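Side-chain contacts in hydrolase, putative (Plasmodium vivax, PDB 2B30), which probably acts as a magnesium-dependent phosphatase of the haloacid dehalogenase (HAD) superfamily, Cof-like subfamily IIB: residues 44-49 / 77-82; 153-158 / 181-186; 196-201 / 216-221. All coordinates share one frame; numbering follows the deposited sequence.

Contact 1. Residues 44-49 / 77-82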
# COMPACT_ATOMS: atom_id res chain seq x y z
N ILE A 44 -17.64 -26.37 -10.41
CA ILE A 44 -17.94 -25.29 -11.36
C ILE A 44 -16.66 -24.73 -11.99
O ILE A 44 -16.66 -24.36 -13.16
CB ILE A 44 -18.76 -24.15 -10.66
CG1 ILE A 44 -20.19 -24.64 -10.34
CG2 ILE A 44 -18.83 -22.89 -11.54
CD1 ILE A 44 -20.91 -23.85 -9.25
N LYS A 45 -15.58 -24.69 -11.22
CA LYS A 45 -14.33 -24.07 -11.65
C LYS A 45 -14.57 -22.61 -12.10
O LYS A 45 -15.05 -21.79 -11.31
CB LYS A 45 -13.63 -24.94 -12.70
CG LYS A 45 -13.31 -26.33 -12.16
CD LYS A 45 -12.43 -27.16 -13.10
CE LYS A 45 -12.21 -28.56 -12.51
NZ LYS A 45 -11.18 -29.36 -13.26
N VAL A 46 -14.26 -22.30 -13.36
CA VAL A 46 -14.55 -20.99 -13.93
C VAL A 46 -15.69 -21.12 -14.93
O VAL A 46 -15.51 -21.76 -15.98
CB VAL A 46 -13.32 -20.39 -14.64
CG1 VAL A 46 -13.61 -18.95 -15.08
CG2 VAL A 46 -12.11 -20.44 -13.74
N PRO A 47 -16.86 -20.53 -14.61
CA PRO A 47 -18.04 -20.47 -15.48
C PRO A 47 -17.71 -20.11 -16.90
O PRO A 47 -16.88 -19.24 -17.13
CB PRO A 47 -18.85 -19.34 -14.87
CG PRO A 47 -18.51 -19.38 -13.42
CD PRO A 47 -17.11 -19.86 -13.32
N SER A 48 -18.38 -20.75 -17.85
CA SER A 48 -18.19 -20.47 -19.28
C SER A 48 -18.44 -19.01 -19.68
O SER A 48 -17.82 -18.51 -20.63
CB SER A 48 -19.10 -21.39 -20.10
OG SER A 48 -20.44 -21.25 -19.66
N GLU A 49 -19.35 -18.32 -18.98
CA GLU A 49 -19.64 -16.90 -19.27
C GLU A 49 -18.41 -16.05 -19.01
O GLU A 49 -18.13 -15.10 -19.74
CB GLU A 49 -20.78 -16.32 -18.43
CG GLU A 49 -21.97 -17.23 -18.22
CD GLU A 49 -21.87 -18.02 -16.93
OE1 GLU A 49 -21.97 -17.39 -15.85
OE2 GLU A 49 -21.69 -19.26 -16.99
N SER A 77 -3.76 -24.51 -14.43
CA SER A 77 -4.34 -25.83 -14.18
C SER A 77 -5.86 -25.72 -14.03
O SER A 77 -6.62 -26.37 -14.75
CB SER A 77 -3.75 -26.45 -12.93
OG SER A 77 -2.34 -26.56 -13.05
N ALA A 78 -6.27 -24.86 -13.10
CA ALA A 78 -7.67 -24.65 -12.80
C ALA A 78 -8.43 -24.23 -14.04
O ALA A 78 -9.59 -24.60 -14.20
CB ALA A 78 -7.82 -23.62 -11.71
N PHE A 79 -7.77 -23.46 -14.91
CA PHE A 79 -8.38 -23.01 -16.17
C PHE A 79 -8.59 -24.17 -17.15
O PHE A 79 -9.65 -24.30 -17.75
CB PHE A 79 -7.52 -21.95 -16.86
CG PHE A 79 -7.92 -20.51 -16.57
CD1 PHE A 79 -9.23 -20.09 -16.75
CD2 PHE A 79 -6.97 -19.58 -16.18
CE1 PHE A 79 -9.59 -18.77 -16.50
CE2 PHE A 79 -7.33 -18.25 -15.94
CZ PHE A 79 -8.64 -17.85 -16.10
N GLY A 80 -7.55 -24.99 -17.32
CA GLY A 80 -7.56 -26.09 -18.29
C GLY A 80 -7.14 -25.63 -19.67
O GLY A 80 -7.57 -24.57 -20.13
N GLU A 81 -6.31 -26.43 -20.33
CA GLU A 81 -5.77 -26.11 -21.66
C GLU A 81 -6.82 -25.60 -22.66
O GLU A 81 -6.52 -24.70 -23.46
CB GLU A 81 -5.04 -27.32 -22.25
N GLU A 82 -8.03 -26.15 -22.62
CA GLU A 82 -9.05 -25.81 -23.61
C GLU A 82 -9.54 -24.37 -23.47
O GLU A 82 -9.66 -23.64 -24.47
CB GLU A 82 -10.24 -26.79 -23.56
CG GLU A 82 -11.28 -26.52 -24.66
CD GLU A 82 -12.28 -27.65 -24.84
OE1 GLU A 82 -12.83 -28.13 -23.82
OE2 GLU A 82 -12.53 -28.05 -25.99
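Lys45 and Val46 pass beside Ala78 and Phe79 as a loop running past the end of a helix: the CA atoms of Lys45 and Ala78 are 6.8 Å apart, those of Val46 and Phe79 6.9 Å. Both segments belong to the HAD core domain, a Rossmann-like fold. Residues 44-47 lead into helix 48-60, with Pro47 at the N-cap position; Gly80 follows helix 72-79 with a positive phi (86°), readily adopted by glycine, and serves as N-cap of helix 81-87. Val46 points at the second segment, and with the backbones this close a short beta-branched residue already reaches the ring. Phe79 leaves its backbone facing away from the loop, yet its ring swings back to meet Val46 obliquely. The same ring packs edge-to-face with Phe34 and touches Leu38, so helix 34-38, which carries the calcium ligand Asp35 and follows Asp33, lies against this junction. Lys45 suits the exposed border: its methylenes pass the backbone carbonyl of Ala78 while the amine extends onward. With CG beside the backbone N (chi1 -60°) and the chain extended beyond it, CD passes 4.0 Å from Ala78 O, a van der Waals contact. Deeper in, both methyls of Val46 meet the CE1 side of the ring: CG1 is only slightly farther than Val46 CG2, which comes nearest at 4.1 Å from Phe79 CE1.

Contact 2. Residues 153-158 / 181-186; sequences ADFLQK and KLMIVL
Phe155 and Val185 approach from opposite directions, a helix ring meeting the forked side chain of the residue that follows the strand. Val185 CG2 stands over one face of the ring, 3.9 Å from the centroid of Phe155 and 16° off the ring normal, a CH-pi contact displaced toward the rim. Its other methyl shares the work: Val185 CG1 lies 3.8 Å from Phe155 CE1, so that CG2 lies over the face toward CE2 while CG1 overhangs the rim at CE1. Valine suits the place because its two methyls, branching straight from CB, present a broad, short surface to a flat partner. The phenylalanine bridges the gap: the CA atoms of Phe155 and Val185 are 9.0 Å apart, and with CG anti to the backbone N (chi1 -179°) the ring is carried from the first turn of the helix toward the strand.

Met183 comes to the same ring about at a right angle. Its chain bends at chi2 (-146°), and the terminal methyl arrives obliquely, with Met183 CE 4.1 Å from Phe155 CE2. A flexible, unbranched side chain fits here, since it can bend to bring its methyl to a rigid ring. Leu156 completes the group more loosely: its CD2 lies in the plane of the Phe155 ring at the edge and is 4.5 Å from Met183 SD.

All four residues are buried, and the interface is wholly apolar. Helix 155-160 thus packs on one face of the six-stranded sheet of the cap domain, where strand 181-184 runs between strands 136-140 and 216-220. Leu156 also touches Ile137 on the first of these neighbours, while Leu182 and Ile184 turn to the other face, against helix 117-129.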
# COMPACT_ATOMS: atom_id res chain seq x y z
N ALA A 153 -2.05 -33.57 1.11
CA ALA A 153 -1.25 -33.62 -0.13
C ALA A 153 -2.09 -33.49 -1.43
O ALA A 153 -1.62 -32.93 -2.43
CB ALA A 153 -0.40 -34.91 -0.16
N ASP A 154 -3.32 -34.01 -1.41
CA ASP A 154 -4.23 -33.91 -2.55
C ASP A 154 -5.04 -32.60 -2.53
O ASP A 154 -5.98 -32.44 -3.32
CB ASP A 154 -5.19 -35.11 -2.57
N PHE A 155 -4.64 -31.66 -1.66
CA PHE A 155 -5.48 -30.51 -1.25
C PHE A 155 -5.70 -29.47 -2.34
O PHE A 155 -6.82 -29.09 -2.63
CB PHE A 155 -4.85 -29.86 -0.01
CG PHE A 155 -5.62 -28.70 0.55
CD1 PHE A 155 -6.58 -28.88 1.52
CD2 PHE A 155 -5.35 -27.41 0.13
CE1 PHE A 155 -7.28 -27.80 2.05
CE2 PHE A 155 -6.05 -26.33 0.66
CZ PHE A 155 -7.01 -26.53 1.62
N LEU A 156 -4.63 -28.99 -2.95
CA LEU A 156 -4.76 -28.07 -4.06
C LEU A 156 -5.40 -28.75 -5.27
O LEU A 156 -6.14 -28.12 -6.01
CB LEU A 156 -3.39 -27.48 -4.43
CG LEU A 156 -2.61 -26.72 -3.35
CD1 LEU A 156 -1.32 -26.17 -3.94
CD2 LEU A 156 -3.42 -25.59 -2.70
N GLN A 157 -5.11 -30.04 -5.45
CA GLN A 157 -5.66 -30.80 -6.58
C GLN A 157 -7.17 -30.97 -6.44
O GLN A 157 -7.92 -30.61 -7.34
CB GLN A 157 -4.97 -32.17 -6.72
N LYS A 158 -7.61 -31.50 -5.30
CA LYS A 158 -9.04 -31.76 -5.07
C LYS A 158 -9.82 -30.47 -4.79
O LYS A 158 -10.81 -30.21 -5.46
CB LYS A 158 -9.24 -32.76 -3.93
N LYS A 181 5.97 -18.25 -0.69
CA LYS A 181 4.77 -18.33 0.13
C LYS A 181 4.64 -19.64 0.89
O LYS A 181 4.94 -20.71 0.36
CB LYS A 181 3.53 -18.14 -0.74
CG LYS A 181 2.20 -18.28 -0.01
CD LYS A 181 1.05 -17.84 -0.89
CE LYS A 181 0.65 -18.92 -1.88
NZ LYS A 181 -0.62 -19.54 -1.48
N LEU A 182 4.19 -19.55 2.14
CA LEU A 182 3.72 -20.72 2.89
C LEU A 182 2.21 -20.56 3.10
O LEU A 182 1.77 -19.58 3.71
CB LEU A 182 4.42 -20.86 4.25
CG LEU A 182 5.94 -20.82 4.33
CD1 LEU A 182 6.38 -21.28 5.70
CD2 LEU A 182 6.59 -21.69 3.29
N MET A 183 1.43 -21.51 2.58
CA MET A 183 0.00 -21.55 2.86
C MET A 183 -0.25 -22.60 3.92
O MET A 183 -0.26 -23.79 3.63
CB MET A 183 -0.81 -21.88 1.62
CG MET A 183 -2.31 -21.71 1.84
SD MET A 183 -3.25 -22.91 0.91
CE MET A 183 -4.93 -22.45 1.36
N ILE A 184 -0.46 -22.15 5.16
CA ILE A 184 -0.73 -23.07 6.26
C ILE A 184 -2.21 -23.45 6.22
O ILE A 184 -3.09 -22.61 6.47
CB ILE A 184 -0.35 -22.45 7.63
CG1 ILE A 184 1.10 -21.94 7.61
CG2 ILE A 184 -0.52 -23.47 8.75
CD1 ILE A 184 1.54 -21.30 8.92
N VAL A 185 -2.49 -24.71 5.89
CA VAL A 185 -3.85 -25.22 5.88
C VAL A 185 -4.29 -25.45 7.32
O VAL A 185 -3.63 -26.13 8.09
CB VAL A 185 -3.96 -26.52 5.06
CG1 VAL A 185 -5.33 -27.15 5.22
CG2 VAL A 185 -3.69 -26.23 3.59
N LEU A 186 -5.42 -24.85 7.68
CA LEU A 186 -5.86 -24.78 9.07
C LEU A 186 -7.24 -25.40 9.26
O LEU A 186 -8.11 -25.34 8.39
CB LEU A 186 -5.83 -23.33 9.57
CG LEU A 186 -4.73 -22.92 10.56
CD1 LEU A 186 -3.43 -23.68 10.39
CD2 LEU A 186 -4.47 -21.41 10.49

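Contact 3. Residues 196-201 / 216-221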
# COMPACT_ATOMS: atom_id res chain seq x y z
N GLY A 196 -3.66 -15.86 15.10
CA GLY A 196 -3.39 -14.89 16.17
C GLY A 196 -1.95 -14.94 16.65
O GLY A 196 -1.23 -13.95 16.56
N ASN A 197 -1.52 -16.10 17.13
CA ASN A 197 -0.13 -16.28 17.62
C ASN A 197 0.91 -16.09 16.52
O ASN A 197 2.04 -15.68 16.79
CB ASN A 197 0.05 -17.67 18.25
CG ASN A 197 -1.04 -18.01 19.23
OD1 ASN A 197 -1.40 -17.21 20.09
ND2 ASN A 197 -1.60 -19.21 19.10
N LEU A 198 0.52 -16.43 15.29
CA LEU A 198 1.40 -16.23 14.13
C LEU A 198 1.57 -14.73 13.84
O LEU A 198 2.68 -14.25 13.63
CB LEU A 198 0.83 -16.98 12.92
CG LEU A 198 1.72 -17.20 11.69
CD1 LEU A 198 3.00 -17.96 12.03
CD2 LEU A 198 0.93 -17.95 10.63
N LYS A 199 0.45 -14.01 13.85
CA LYS A 199 0.48 -12.57 13.58
C LYS A 199 1.24 -11.73 14.62
O LYS A 199 1.57 -10.59 14.34
CB LYS A 199 -0.95 -12.01 13.41
CG LYS A 199 -1.60 -12.36 12.08
CD LYS A 199 -2.77 -11.44 11.81
CE LYS A 199 -3.48 -11.78 10.51
NZ LYS A 199 -4.67 -10.91 10.29
N GLN A 200 1.50 -12.28 15.81
CA GLN A 200 2.25 -11.53 16.83
C GLN A 200 3.69 -12.00 16.96
O GLN A 200 4.57 -11.23 17.36
CB GLN A 200 1.55 -11.58 18.20
CG GLN A 200 1.26 -12.96 18.73
CD GLN A 200 0.74 -12.98 20.15
OE1 GLN A 200 0.33 -14.03 20.65
NE2 GLN A 200 0.75 -11.82 20.82
N LYS A 201 3.95 -13.26 16.63
CA LYS A 201 5.33 -13.74 16.55
C LYS A 201 6.05 -13.05 15.38
O LYS A 201 7.22 -12.69 15.50
CB LYS A 201 5.38 -15.26 16.39
N ALA A 216 -3.95 -19.69 6.47
CA ALA A 216 -2.97 -18.59 6.49
C ALA A 216 -2.09 -18.60 5.24
O ALA A 216 -1.43 -19.59 4.97
CB ALA A 216 -2.09 -18.66 7.74
N GLU A 217 -2.10 -17.51 4.48
CA GLU A 217 -1.17 -17.32 3.38
C GLU A 217 -0.06 -16.38 3.85
O GLU A 217 -0.33 -15.23 4.18
CB GLU A 217 -1.88 -16.71 2.17
CG GLU A 217 -2.61 -17.73 1.30
CD GLU A 217 -3.18 -17.12 0.02
OE1 GLU A 217 -3.68 -15.96 0.04
OE2 GLU A 217 -3.13 -17.81 -1.03
N VAL A 218 1.17 -16.89 3.89
CA VAL A 218 2.33 -16.15 4.41
C VAL A 218 3.27 -15.73 3.28
O VAL A 218 3.84 -16.57 2.61
CB VAL A 218 3.12 -17.03 5.39
CG1 VAL A 218 4.31 -16.28 5.95
CG2 VAL A 218 2.21 -17.50 6.50
N THR A 219 3.43 -14.42 3.09
CA THR A 219 4.35 -13.87 2.07
C THR A 219 5.29 -12.85 2.68
O THR A 219 5.15 -12.47 3.85
CB THR A 219 3.58 -13.22 0.91
OG1 THR A 219 2.52 -12.40 1.42
CG2 THR A 219 2.99 -14.28 -0.01
N LYS A 220 6.27 -12.41 1.89
CA LYS A 220 7.23 -11.38 2.31
C LYS A 220 6.52 -10.09 2.75
O LYS A 220 5.47 -9.74 2.22
CB LYS A 220 8.19 -11.08 1.16
CG LYS A 220 9.41 -10.20 1.51
CD LYS A 220 10.23 -9.89 0.27
CE LYS A 220 11.64 -9.44 0.60
NZ LYS A 220 12.48 -9.40 -0.63
N LEU A 221 7.12 -9.39 3.72
CA LEU A 221 6.55 -8.15 4.25
C LEU A 221 6.61 -7.04 3.22
O LEU A 221 7.55 -6.97 2.43
CB LEU A 221 7.33 -7.70 5.49
CG LEU A 221 6.80 -6.47 6.24
CD1 LEU A 221 5.50 -6.78 6.95
CD2 LEU A 221 7.82 -5.94 7.23
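This is a small, buried helix-on-sheet contact in the cap domain, made where helix 191-201 lies over strand 216-220. Its centre is Leu198, which points from the helix down onto the strand. One methyl does the touching: Leu198 CD2 is 4.2 Å from Ala216 CB and 4.3 Å from Val218 CG2, so it sits against two residues that are two apart on the strand and face the helix together. A chi1 of -166° sends the leucine outward from the helix, and chi2 of 58° leaves CD2 roughly anti to CA, so it is the branch that reaches farthest toward the strand.

Residue choice follows the spacing. The CA atoms of Leu198 and Ala216 are 9.1 Å apart, a distance the long leucine can span while alanine takes little room beneath it; valine, branched at CB, offers a methyl and suits an extended strand. Between them Glu217 faces the other side of the sheet, where its carboxylate forms a salt bridge with Lys181. Leu198 also rests on Ile184 of the adjacent strand and on Tyr126. At the end of segment 216-221, Leu221 packs on Phe259 of the second subunit.

Helix 191-201 connects the parallel strands 181-184 and 206-210, with 216-220 between them, a beta-alpha-beta crossover. Together with helix 117-129 it covers one face of the sheet, as in the alpha/beta C2-type cap of subfamily IIB HAD hydrolases.

Contact 1 belongs to the core domain and contacts 2 and 3 to the cap. The latter two share one sheet: strands 181-184 and 216-220 are hydrogen-bonded neighbours, with Ile184 N 2.7 Å from Ala216 O, yet helix 155-160 and helix 191-201 lie on opposite faces of it. All three are mainly buried and apolar, without a hydrogen bond between their segments. Contact 1 alone reaches the surface, through its lysine, and joins a loop to a helix end; contact 2 centres on an aromatic face, contact 3 on aliphatic methyls. Contacts 1 and 2 lie nearer the calcium site, without touching the ion, whereas contact 3 lies away from it.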